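Alpha-galactosidase 1 (Saccharomyces cerevisiae, PDB 3LRM) catalyses the hydrolysis of terminal, non-reducing alpha-D-galactose residues from alpha-D-galactosides such as the oligosaccharides raffinose and melibiose. Local coordinates at residues M112-G117 and L146-C151; A116-C121 and Y152-F157; W328-S333 and G341-W346. The protein carries 2 engineered substitutions. All blocks are in the same frame, centred on the assembly; numbering follows the deposited sequence.

Contact 1: residues M112-G117 and L146-C151. Engineered in segment 146-151: Ala-149 (natural residue Asp). With GLA (alpha-D-galactopyranose), chain K.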
loop_
_atom_site.group_PDB
_atom_site.type_symbol
_atom_site.label_atom_id
_atom_site.label_comp_id
_atom_site.label_asym_id
_atom_site.label_seq_id
_atom_site.Cartn_x
_atom_site.Cartn_y
_atom_site.Cartn_z
ATOM N N MET A 112 2.425 25.414 -24.478
ATOM C CA MET A 112 1.265 25.839 -23.698
ATOM C C MET A 112 0.861 24.823 -22.640
ATOM O O MET A 112 1.380 23.702 -22.599
ATOM C CB MET A 112 0.081 26.170 -24.609
ATOM C CG MET A 112 0.279 27.431 -25.441
ATOM S SD MET A 112 -1.256 28.126 -26.110
ATOM C CE MET A 112 -1.932 28.892 -24.644
ATOM N N TYR A 113 -0.090 25.226 -21.801
ATOM C CA TYR A 113 -0.448 24.478 -20.606
ATOM C C TYR A 113 -1.928 24.121 -20.596
ATOM O O TYR A 113 -2.768 24.886 -21.073
ATOM C CB TYR A 113 -0.083 25.299 -19.358
ATOM C CG TYR A 113 -0.571 24.742 -18.037
ATOM C CD1 TYR A 113 -1.835 25.071 -17.543
ATOM C CD2 TYR A 113 0.240 23.904 -17.267
ATOM C CE1 TYR A 113 -2.287 24.566 -16.326
ATOM C CE2 TYR A 113 -0.205 23.391 -16.046
ATOM C CZ TYR A 113 -1.467 23.725 -15.583
ATOM O OH TYR A 113 -1.910 23.228 -14.374
ATOM N N SER A 114 -2.227 22.943 -20.052
ATOM C CA SER A 114 -3.584 22.527 -19.748
ATOM C C SER A 114 -3.557 21.460 -18.660
ATOM O O SER A 114 -2.489 21.082 -18.188
ATOM C CB SER A 114 -4.281 21.993 -20.989
ATOM O OG SER A 114 -5.668 21.844 -20.734
ATOM N N SER A 115 -4.735 20.989 -18.264
ATOM C CA SER A 115 -4.862 19.960 -17.239
ATOM C C SER A 115 -5.839 18.883 -17.683
ATOM O O SER A 115 -6.896 19.178 -18.240
ATOM C CB SER A 115 -5.321 20.569 -15.913
ATOM O OG SER A 115 -5.471 19.573 -14.913
ATOM N N ALA A 116 -5.478 17.629 -17.439
ATOM C CA ALA A 116 -6.370 16.502 -17.693
ATOM C C ALA A 116 -7.441 16.443 -16.598
ATOM O O ALA A 116 -7.537 15.472 -15.839
ATOM C CB ALA A 116 -5.577 15.211 -17.751
ATOM N N GLY A 117 -8.236 17.506 -16.530
ATOM C CA GLY A 117 -9.255 17.668 -15.504
ATOM C C GLY A 117 -10.233 18.778 -15.856
ATOM O O GLY A 117 -10.114 19.411 -16.900
ATOM N N LEU A 146 3.063 20.675 -25.277
ATOM C CA LEU A 146 1.980 20.757 -24.299
ATOM C C LEU A 146 2.362 20.170 -22.940
ATOM O O LEU A 146 2.684 18.983 -22.830
ATOM C CB LEU A 146 0.697 20.098 -24.834
ATOM C CG LEU A 146 -0.516 20.081 -23.893
ATOM C CD1 LEU A 146 -1.084 21.483 -23.716
ATOM C CD2 LEU A 146 -1.591 19.125 -24.379
ATOM N N LYS A 147 2.335 21.022 -21.916
ATOM C CA LYS A 147 2.454 20.571 -20.535
ATOM C C LYS A 147 1.045 20.267 -20.026
ATOM O O LYS A 147 0.195 21.161 -19.966
ATOM C CB LYS A 147 3.136 21.636 -19.675
ATOM C CG LYS A 147 3.229 21.285 -18.197
ATOM C CD LYS A 147 3.850 22.421 -17.420
ATOM C CE LYS A 147 3.856 22.138 -15.935
ATOM N NZ LYS A 147 4.572 23.216 -15.188
ATOM N N TYR A 148 0.804 19.009 -19.665
ATOM C CA TYR A 148 -0.556 18.535 -19.398
ATOM C C TYR A 148 -0.720 18.024 -17.954
ATOM O O TYR A 148 -0.295 16.911 -17.627
ATOM C CB TYR A 148 -0.932 17.470 -20.436
ATOM C CG TYR A 148 -2.411 17.259 -20.629
ATOM C CD1 TYR A 148 -3.284 18.336 -20.749
ATOM C CD2 TYR A 148 -2.938 15.977 -20.709
ATOM C CE1 TYR A 148 -4.643 18.136 -20.930
ATOM C CE2 TYR A 148 -4.287 15.765 -20.889
ATOM C CZ TYR A 148 -5.135 16.844 -21.007
ATOM O OH TYR A 148 -6.484 16.625 -21.185
ATOM N N ALA A 149 -1.349 18.852 -17.115
ATOM C CA ALA A 149 -1.375 18.676 -15.659
ATOM C C ALA A 149 -2.419 17.684 -15.161
ATOM O O ALA A 149 -3.093 17.042 -15.959
ATOM C CB ALA A 149 -1.540 20.016 -14.971
ATOM N N ASN A 150 -2.548 17.576 -13.837
ATOM C CA ASN A 150 -3.352 16.536 -13.197
ATOM C C ASN A 150 -4.385 17.043 -12.187
ATOM O O ASN A 150 -4.906 16.262 -11.386
ATOM C CB ASN A 150 -2.428 15.521 -12.513
ATOM C CG ASN A 150 -3.130 14.217 -12.175
ATOM O OD1 ASN A 150 -4.009 13.765 -12.908
ATOM N ND2 ASN A 150 -2.740 13.605 -11.062
ATOM N N CYS A 151 -4.684 18.337 -12.218
ATOM C CA CYS A 151 -5.623 18.920 -11.261
ATOM C C CYS A 151 -7.086 18.713 -11.651
ATOM O O CYS A 151 -7.442 18.774 -12.836
ATOM C CB CYS A 151 -5.349 20.407 -11.091
ATOM S SG CYS A 151 -3.891 20.748 -10.108
HETATM C C1 GLA K . 0.805 22.125 -11.248
HETATM C C2 GLA K . 2.179 21.812 -11.837
HETATM C C3 GLA K . 3.081 23.049 -11.729
HETATM C C4 GLA K . 2.405 24.280 -12.345
HETATM C C5 GLA K . 0.992 24.451 -11.768
HETATM C C6 GLA K . 0.234 25.632 -12.369
HETATM O O2 GLA K . 2.746 20.690 -11.151
HETATM O O3 GLA K . 4.349 22.810 -12.354
HETATM O O4 GLA K . 2.357 24.130 -13.770
HETATM O O5 GLA K . 0.246 23.241 -11.957
HETATM O O6 GLA K . -0.722 26.144 -11.434
#
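Tyr-113 and Lys-147 line the galactose pocket of the GH27 active site, at the C-terminal ends of two adjacent parallel strands of the (beta/alpha)8 barrel. In Lys-147, CG is anti to the backbone N (chi1 177°) and the chain beyond it is also extended, and its tip reaches the sugar: NZ donates to O4 of galactose at 2.8 Å and to O3 at 2.9 Å, while also forming a salt bridge with Asp-72. The Tyr-113 ring runs obliquely across the lysine, with CD of Lys-147 lying in the ring plane at its edge, 3.9 Å from CD2 of Tyr-113. Its hydroxyl reaches farther into the pocket, where OH lies 3.2 Å from O5 of galactose and against CB of Ala-149. Ala-149 is an engineered residue at the position of the natural nucleophile, an aspartate.

Backbone bonds hold these residues in parallel register. Lys-147 takes part in two, N to Met-112 O and O from Ser-114 N; Ala-149 N then donates to Ser-114 O at 2.7 Å, nearly straight at 173°, and Ala-149 O receives Ala-116 N. At the end of its strand, Ser-115 donates from OG to O of Cys-151, which lies past the end of strand 145-149, at 3.0 Å, in the carbonyl plane and on a lone pair. On the other side of the sheet, the Tyr-148 ring packs against the inverse gamma turn centred on Ala-116: Ala-116 N sits over one face near the rim, and Ser-114 CB meets the ring edge in plane, 3.8 Å from CD1 of Tyr-148.

The two strands, 109-115 and 145-149, belong to one beta-alpha-beta unit. Its crossover helix 131-140 sets Phe-138 against Met-112, Ser-114 and Leu-146, and helix 160-176 covers Leu-146 and Tyr-148 with Met-170. Strands 68-70 and 182-185 continue the barrel beyond the pair.

Contact 2: residues A116-C121 and Y152-F157. With FRU (beta-D-fructofuranose), chain B; GLA (alpha-D-galactopyranose), chain K; GLC (alpha-D-glucopyranose), chain C.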
loop_
_atom_site.group_PDB
_atom_site.type_symbol
_atom_site.label_atom_id
_atom_site.label_comp_id
_atom_site.label_asym_id
_atom_site.label_seq_id
_atom_site.Cartn_x
_atom_site.Cartn_y
_atom_site.Cartn_z
ATOM N N ALA A 116 -5.478 17.629 -17.439
ATOM C CA ALA A 116 -6.370 16.502 -17.693
ATOM C C ALA A 116 -7.441 16.443 -16.598
ATOM O O ALA A 116 -7.537 15.472 -15.839
ATOM C CB ALA A 116 -5.577 15.211 -17.751
ATOM N N GLY A 117 -8.236 17.506 -16.530
ATOM C CA GLY A 117 -9.255 17.668 -15.504
ATOM C C GLY A 117 -10.233 18.778 -15.856
ATOM O O GLY A 117 -10.114 19.411 -16.900
ATOM N N GLU A 118 -11.205 18.998 -14.977
ATOM C CA GLU A 118 -12.247 20.001 -15.178
ATOM C C GLU A 118 -11.653 21.408 -15.227
ATOM O O GLU A 118 -12.024 22.218 -16.074
ATOM C CB GLU A 118 -13.286 19.897 -14.054
ATOM C CG GLU A 118 -14.607 20.604 -14.317
ATOM C CD GLU A 118 -15.658 20.319 -13.236
ATOM O OE1 GLU A 118 -16.547 21.187 -13.041
ATOM O OE2 GLU A 118 -15.605 19.240 -12.583
ATOM N N TYR A 119 -10.739 21.689 -14.307
ATOM C CA TYR A 119 -10.078 22.974 -14.257
ATOM C C TYR A 119 -8.576 22.765 -14.233
ATOM O O TYR A 119 -8.105 21.652 -14.013
ATOM C CB TYR A 119 -10.524 23.761 -13.019
ATOM C CG TYR A 119 -12.026 23.886 -12.863
ATOM C CD1 TYR A 119 -12.706 23.130 -11.908
ATOM C CD2 TYR A 119 -12.770 24.750 -13.676
ATOM C CE1 TYR A 119 -14.083 23.235 -11.757
ATOM C CE2 TYR A 119 -14.150 24.859 -13.538
ATOM C CZ TYR A 119 -14.800 24.101 -12.575
ATOM O OH TYR A 119 -16.168 24.198 -12.420
ATOM N N THR A 120 -7.823 23.829 -14.486
ATOM C CA THR A 120 -6.383 23.815 -14.258
ATOM C C THR A 120 -6.127 24.082 -12.776
ATOM O O THR A 120 -7.035 24.465 -12.038
ATOM C CB THR A 120 -5.643 24.864 -15.111
ATOM O OG1 THR A 120 -5.998 26.183 -14.675
ATOM C CG2 THR A 120 -5.970 24.698 -16.582
ATOM N N CYS A 121 -4.888 23.883 -12.350
ATOM C CA CYS A 121 -4.519 23.997 -10.944
ATOM C C CYS A 121 -4.781 25.383 -10.363
ATOM O O CYS A 121 -4.885 25.538 -9.142
ATOM C CB CYS A 121 -3.060 23.576 -10.751
ATOM S SG CYS A 121 -2.743 21.887 -11.338
ATOM N N TYR A 152 -7.920 18.470 -10.638
ATOM C CA TYR A 152 -9.375 18.333 -10.795
ATOM C C TYR A 152 -9.763 17.277 -11.829
ATOM O O TYR A 152 -10.542 17.532 -12.735
ATOM C CB TYR A 152 -10.026 19.698 -11.081
ATOM C CG TYR A 152 -9.669 20.748 -10.046
ATOM C CD1 TYR A 152 -8.731 21.738 -10.321
ATOM C CD2 TYR A 152 -10.250 20.730 -8.785
ATOM C CE1 TYR A 152 -8.393 22.683 -9.373
ATOM C CE2 TYR A 152 -9.914 21.669 -7.828
ATOM C CZ TYR A 152 -8.984 22.642 -8.128
ATOM O OH TYR A 152 -8.654 23.582 -7.175
ATOM N N ASN A 153 -9.221 16.076 -11.657
ATOM C CA ASN A 153 -9.375 14.998 -12.633
ATOM C C ASN A 153 -10.630 14.142 -12.462
ATOM O O ASN A 153 -10.745 13.080 -13.072
ATOM C CB ASN A 153 -8.116 14.124 -12.646
ATOM C CG ASN A 153 -7.805 13.519 -11.287
ATOM O OD1 ASN A 153 -8.708 13.153 -10.546
ATOM N ND2 ASN A 153 -6.520 13.404 -10.963
ATOM N N LYS A 154 -11.561 14.604 -11.627
ATOM C CA LYS A 154 -12.880 13.966 -11.463
ATOM C C LYS A 154 -12.813 12.479 -11.078
ATOM O O LYS A 154 -13.595 11.665 -11.573
ATOM C CB LYS A 154 -13.740 14.163 -12.722
ATOM C CG LYS A 154 -13.950 15.626 -13.113
ATOM C CD LYS A 154 -14.694 15.775 -14.443
ATOM C CE LYS A 154 -16.203 15.670 -14.265
ATOM N NZ LYS A 154 -16.922 15.682 -15.579
ATOM N N GLY A 155 -11.869 12.150 -10.197
ATOM C CA GLY A 155 -11.674 10.791 -9.706
ATOM C C GLY A 155 -11.119 9.803 -10.718
ATOM O O GLY A 155 -11.173 8.595 -10.491
ATOM N N GLN A 156 -10.582 10.302 -11.829
ATOM C CA GLN A 156 -10.065 9.434 -12.893
ATOM C C GLN A 156 -8.586 9.067 -12.704
ATOM O O GLN A 156 -7.745 9.300 -13.572
ATOM C CB GLN A 156 -10.326 10.045 -14.271
ATOM C CG GLN A 156 -11.789 10.036 -14.672
ATOM C CD GLN A 156 -12.015 10.504 -16.096
ATOM O OE1 GLN A 156 -11.315 10.094 -17.024
ATOM N NE2 GLN A 156 -13.011 11.360 -16.277
ATOM N N PHE A 157 -8.299 8.486 -11.546
ATOM C CA PHE A 157 -6.962 8.058 -11.152
ATOM C C PHE A 157 -7.138 6.956 -10.112
ATOM O O PHE A 157 -8.265 6.663 -9.708
ATOM C CB PHE A 157 -6.177 9.231 -10.548
ATOM C CG PHE A 157 -6.636 9.619 -9.168
ATOM C CD1 PHE A 157 -5.932 9.194 -8.041
ATOM C CD2 PHE A 157 -7.784 10.397 -8.991
ATOM C CE1 PHE A 157 -6.357 9.540 -6.764
ATOM C CE2 PHE A 157 -8.222 10.749 -7.716
ATOM C CZ PHE A 157 -7.509 10.316 -6.600
HETATM C C1 FRU B . 0.560 26.805 -5.962
HETATM C C2 FRU B . -0.716 26.145 -6.510
HETATM C C3 FRU B . -1.084 26.765 -7.870
HETATM C C4 FRU B . -2.378 27.527 -7.666
HETATM C C5 FRU B . -2.639 27.470 -6.170
HETATM C C6 FRU B . -4.105 27.160 -5.882
HETATM O O1 FRU B . 1.627 26.813 -6.892
HETATM O O2 FRU B . -0.507 24.728 -6.507
HETATM O O3 FRU B . -1.227 25.834 -8.921
HETATM O O4 FRU B . -2.212 28.864 -8.085
HETATM O O5 FRU B . -1.772 26.488 -5.625
HETATM O O6 FRU B . -4.271 26.000 -5.090
HETATM C C1 GLA K . 0.805 22.125 -11.248
HETATM C C2 GLA K . 2.179 21.812 -11.837
HETATM C C3 GLA K . 3.081 23.049 -11.729
HETATM C C4 GLA K . 2.405 24.280 -12.345
HETATM C C5 GLA K . 0.992 24.451 -11.768
HETATM C C6 GLA K . 0.234 25.632 -12.369
HETATM O O2 GLA K . 2.746 20.690 -11.151
HETATM O O3 GLA K . 4.349 22.810 -12.354
HETATM O O4 GLA K . 2.357 24.130 -13.770
HETATM O O5 GLA K . 0.246 23.241 -11.957
HETATM O O6 GLA K . -0.722 26.144 -11.434
HETATM C C1 GLC C . -1.571 23.880 -6.934
HETATM C C2 GLC C . -2.181 23.022 -5.809
HETATM C C3 GLC C . -1.263 21.869 -5.411
HETATM C C4 GLC C . -0.872 21.077 -6.652
HETATM C C5 GLC C . -0.220 22.003 -7.679
HETATM C C6 GLC C . 0.155 21.225 -8.941
HETATM O O2 GLC C . -2.508 23.794 -4.673
HETATM O O3 GLC C . -1.919 21.028 -4.495
HETATM O O4 GLC C . 0.012 20.049 -6.287
HETATM O O5 GLC C . -1.113 23.062 -8.008
HETATM O O6 GLC C . 0.747 22.056 -9.917
#
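Glu-118 and Tyr-152 supply the backbone hydrogen bond that joins these two loops, which follow strands 109-115 and 145-149 at the catalytic end of the barrel. Glu-118 N donates to Tyr-152 O at 2.8 Å (157° at the hydrogen), from a position tilted out of the carbonyl plane. Gly-117, without a side chain, brings its CA to 3.1 Å from the same Tyr-152 O. The second loop then folds into a type I' turn, closed by Gln-156 N on Asn-153 O, and Asn-153 CB rests against Ala-116 O.

The aromatic contact is T-shaped: the edge of Tyr-119 is directed at the face of Tyr-152, with centroids 5.9 Å apart and planes at 83°. Tyr-152 keeps CG anti to its carbonyl carbon (chi1 -54°), which lays the ring along the first loop, where its own edge meets two carbonyl oxygens: CD1 of Tyr-152 is 3.7 Å from Tyr-119 O, and CE1 of Tyr-152 is 3.5 Å from Thr-120 O. Ser-20 of the second subunit packs on both tyrosines.

Among charged groups, Glu-118 and Lys-154 cross at about a right angle without pairing, OE2 of Glu-118 staying 4.8 Å from NZ of Lys-154.

Toward the substrate, Cys-121, disulfide-bonded to Cys-151, touches all three sugars. Its SG lies 3.3 Å from O5 of galactose, and its CB is 3.4 Å from O5 of glucose and about equally close to O3 of fructose. Gln-251 of the second subunit is hydrogen-bonded to the glucose.

Between 116-121 and 152-157 themselves one main-chain bond and aromatic packing make the join, reinforced by the adjacent Cys-121 to Cys-151 disulfide; the Glu-118 and Lys-154 charges probably add only a weak attraction, and the sugars meet Cys-121 through van der Waals contact.

Contact 3: residues W328-S333 and G341-W346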
loop_
_atom_site.group_PDB
_atom_site.type_symbol
_atom_site.label_atom_id
_atom_site.label_comp_id
_atom_site.label_asym_id
_atom_site.label_seq_id
_atom_site.Cartn_x
_atom_site.Cartn_y
_atom_site.Cartn_z
ATOM N N TRP A 328 25.762 3.712 -5.006
ATOM C CA TRP A 328 25.584 3.581 -3.564
ATOM C C TRP A 328 25.048 4.836 -2.881
ATOM O O TRP A 328 25.105 5.938 -3.434
ATOM C CB TRP A 328 26.857 3.073 -2.869
ATOM C CG TRP A 328 28.149 3.821 -3.160
ATOM C CD1 TRP A 328 29.189 3.376 -3.927
ATOM C CD2 TRP A 328 28.550 5.106 -2.650
ATOM N NE1 TRP A 328 30.202 4.307 -3.941
ATOM C CE2 TRP A 328 29.840 5.374 -3.164
ATOM C CE3 TRP A 328 27.945 6.056 -1.816
ATOM C CZ2 TRP A 328 30.534 6.556 -2.876
ATOM C CZ3 TRP A 328 28.637 7.231 -1.527
ATOM C CH2 TRP A 328 29.918 7.468 -2.058
ATOM N N ARG A 329 24.521 4.642 -1.677
ATOM C CA ARG A 329 23.978 5.722 -0.865
ATOM C C ARG A 329 24.145 5.374 0.615
ATOM O O ARG A 329 23.684 4.330 1.068
ATOM C CB ARG A 329 22.499 5.955 -1.205
ATOM C CG ARG A 329 21.851 7.137 -0.492
ATOM C CD ARG A 329 21.171 6.736 0.812
ATOM N NE ARG A 329 20.039 5.835 0.598
ATOM C CZ ARG A 329 18.811 6.224 0.276
ATOM N NH1 ARG A 329 18.521 7.513 0.114
ATOM N NH2 ARG A 329 17.868 5.316 0.107
ATOM N N TYR A 330 24.806 6.257 1.356
ATOM C CA TYR A 330 24.962 6.093 2.798
ATOM C C TYR A 330 24.534 7.350 3.537
ATOM O O TYR A 330 24.753 8.467 3.065
ATOM C CB TYR A 330 26.414 5.759 3.160
ATOM C CG TYR A 330 26.969 4.562 2.423
ATOM C CD1 TYR A 330 27.825 4.729 1.337
ATOM C CD2 TYR A 330 26.629 3.264 2.804
ATOM C CE1 TYR A 330 28.332 3.640 0.656
ATOM C CE2 TYR A 330 27.132 2.168 2.128
ATOM C CZ TYR A 330 27.984 2.359 1.055
ATOM O OH TYR A 330 28.491 1.271 0.375
ATOM N N TYR A 331 23.920 7.158 4.695
ATOM C CA TYR A 331 23.566 8.274 5.556
ATOM C C TYR A 331 24.760 8.618 6.427
ATOM O O TYR A 331 25.493 7.732 6.860
ATOM C CB TYR A 331 22.326 7.952 6.392
ATOM C CG TYR A 331 21.083 7.810 5.552
ATOM C CD1 TYR A 331 20.588 6.555 5.224
ATOM C CD2 TYR A 331 20.415 8.934 5.057
ATOM C CE1 TYR A 331 19.450 6.416 4.441
ATOM C CE2 TYR A 331 19.275 8.805 4.270
ATOM C CZ TYR A 331 18.801 7.540 3.968
ATOM O OH TYR A 331 17.677 7.382 3.196
ATOM N N VAL A 332 24.967 9.908 6.653
ATOM C CA VAL A 332 26.114 10.377 7.419
ATOM C C VAL A 332 25.659 11.140 8.661
ATOM O O VAL A 332 24.524 11.628 8.718
ATOM C CB VAL A 332 27.070 11.255 6.556
ATOM C CG1 VAL A 332 27.723 10.422 5.450
ATOM C CG2 VAL A 332 26.339 12.458 5.972
ATOM N N SER A 333 26.542 11.246 9.649
ATOM C CA SER A 333 26.214 11.961 10.886
ATOM C C SER A 333 26.257 13.476 10.716
ATOM O O SER A 333 25.700 14.204 11.530
ATOM C CB SER A 333 27.105 11.503 12.050
ATOM O OG SER A 333 28.477 11.540 11.708
ATOM N N GLY A 341 21.141 14.283 5.754
ATOM C CA GLY A 341 22.553 14.113 5.446
ATOM C C GLY A 341 22.840 12.748 4.877
ATOM O O GLY A 341 22.799 11.758 5.597
ATOM N N GLU A 342 23.120 12.700 3.579
ATOM C CA GLU A 342 23.460 11.450 2.906
ATOM C C GLU A 342 24.494 11.702 1.811
ATOM O O GLU A 342 24.574 12.797 1.260
ATOM C CB GLU A 342 22.208 10.753 2.337
ATOM C CG GLU A 342 21.453 11.554 1.271
ATOM C CD GLU A 342 20.106 10.950 0.900
ATOM O OE1 GLU A 342 20.067 9.835 0.332
ATOM O OE2 GLU A 342 19.074 11.605 1.157
ATOM N N ILE A 343 25.294 10.683 1.516
ATOM C CA ILE A 343 26.244 10.748 0.406
ATOM C C ILE A 343 25.879 9.744 -0.686
ATOM O O ILE A 343 25.408 8.636 -0.397
ATOM C CB ILE A 343 27.716 10.578 0.866
ATOM C CG1 ILE A 343 27.878 9.343 1.756
ATOM C CG2 ILE A 343 28.168 11.821 1.597
ATOM C CD1 ILE A 343 29.314 8.919 1.968
ATOM N N GLN A 344 26.082 10.142 -1.938
ATOM C CA GLN A 344 25.706 9.304 -3.073
ATOM C C GLN A 344 26.768 9.246 -4.160
ATOM O O GLN A 344 27.517 10.201 -4.351
ATOM C CB GLN A 344 24.387 9.774 -3.660
ATOM C CG GLN A 344 23.199 9.374 -2.837
ATOM C CD GLN A 344 21.915 9.986 -3.323
ATOM O OE1 GLN A 344 21.766 10.286 -4.507
ATOM N NE2 GLN A 344 20.968 10.171 -2.409
ATOM N N MET A 345 26.833 8.106 -4.848
ATOM C CA MET A 345 27.649 7.952 -6.045
ATOM C C MET A 345 26.790 7.476 -7.197
ATOM O O MET A 345 26.018 6.532 -7.058
ATOM C CB MET A 345 28.764 6.942 -5.835
ATOM C CG MET A 345 29.927 7.145 -6.795
ATOM S SD MET A 345 30.417 5.643 -7.660
ATOM C CE MET A 345 29.561 5.863 -9.195
ATOM N N TRP A 346 26.936 8.129 -8.337
ATOM C CA TRP A 346 26.178 7.758 -9.513
ATOM C C TRP A 346 27.134 7.550 -10.665
ATOM O O TRP A 346 28.107 8.288 -10.811
ATOM C CB TRP A 346 25.179 8.850 -9.889
ATOM C CG TRP A 346 24.061 9.105 -8.907
ATOM C CD1 TRP A 346 24.172 9.579 -7.624
ATOM C CD2 TRP A 346 22.657 8.952 -9.153
ATOM N NE1 TRP A 346 22.928 9.710 -7.055
ATOM C CE2 TRP A 346 21.980 9.337 -7.972
ATOM C CE3 TRP A 346 21.905 8.526 -10.255
ATOM C CZ2 TRP A 346 20.590 9.299 -7.862
ATOM C CZ3 TRP A 346 20.524 8.488 -10.143
ATOM C CH2 TRP A 346 19.881 8.874 -8.960
HETATM O O HOH W 1 17.283 9.897 2.091
#
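Arg-329 and Glu-342 form a salt bridge across the antiparallel beta hairpin of strands 325-331 and 342-349, in the C-terminal beta domain. NH1 of Arg-329 donates to OE1 of Glu-342 at 2.8 Å, in the guanidinium plane and on the syn side of the carboxylate. The same OE1 accepts Gln-344 NE2 from above the carboxylate plane, while a water donates to OE2 and also bonds Tyr-331 OH. Asp-226 pairs with NH2 of Arg-329, and Asn-244 of helix 239-246 bonds both Glu-342 and Gln-344, tying this face to the catalytic domain.

In the backbone, Tyr-330 and Ile-343 are a hydrogen-bonded pair, with Ile-343 N to Tyr-330 O at 2.8 Å; Met-345 N donates to Trp-328 O, and Val-332 N to Gly-341 O continues the hairpin.

Packing on the opposite face centres on Trp-328, Ile-343 and Met-345. Ile-343 packs CG1 on CG1 of Val-332 at 3.9 Å, and its CD1 reaches Trp-328 CZ3. The Trp-328 indole is held between Tyr-330 CE1 on one face and Met-345 on the other; CB of Met-345 makes a CH-pi contact 3.6 Å from the five-membered ring centroid, and SD follows obliquely as a Met-aromatic contact, 4.0 Å from NE1 of Trp-328.

How the contacts relate
Contacts 1 and 2 adjoin at one site, the strand ends and the loops that follow them. They share Ala-116 and Gly-117, their centres lie about 9 Å apart, and the Cys-121 to Cys-151 disulfide joins them beside the galactose. Contact 1 is the strand pair of the catalytic barrel; contact 2 is formed by the loops leaving those strands toward helices 131-140 and 160-176, where a second subunit approaches. Contact 3 comes later in the chain, in the antiparallel sheet of the C-terminal domain. Its centre is about 36 Å from that of contact 1 and about 38 Å from that of contact 2, so the hairpin lies well away from the substrate pocket.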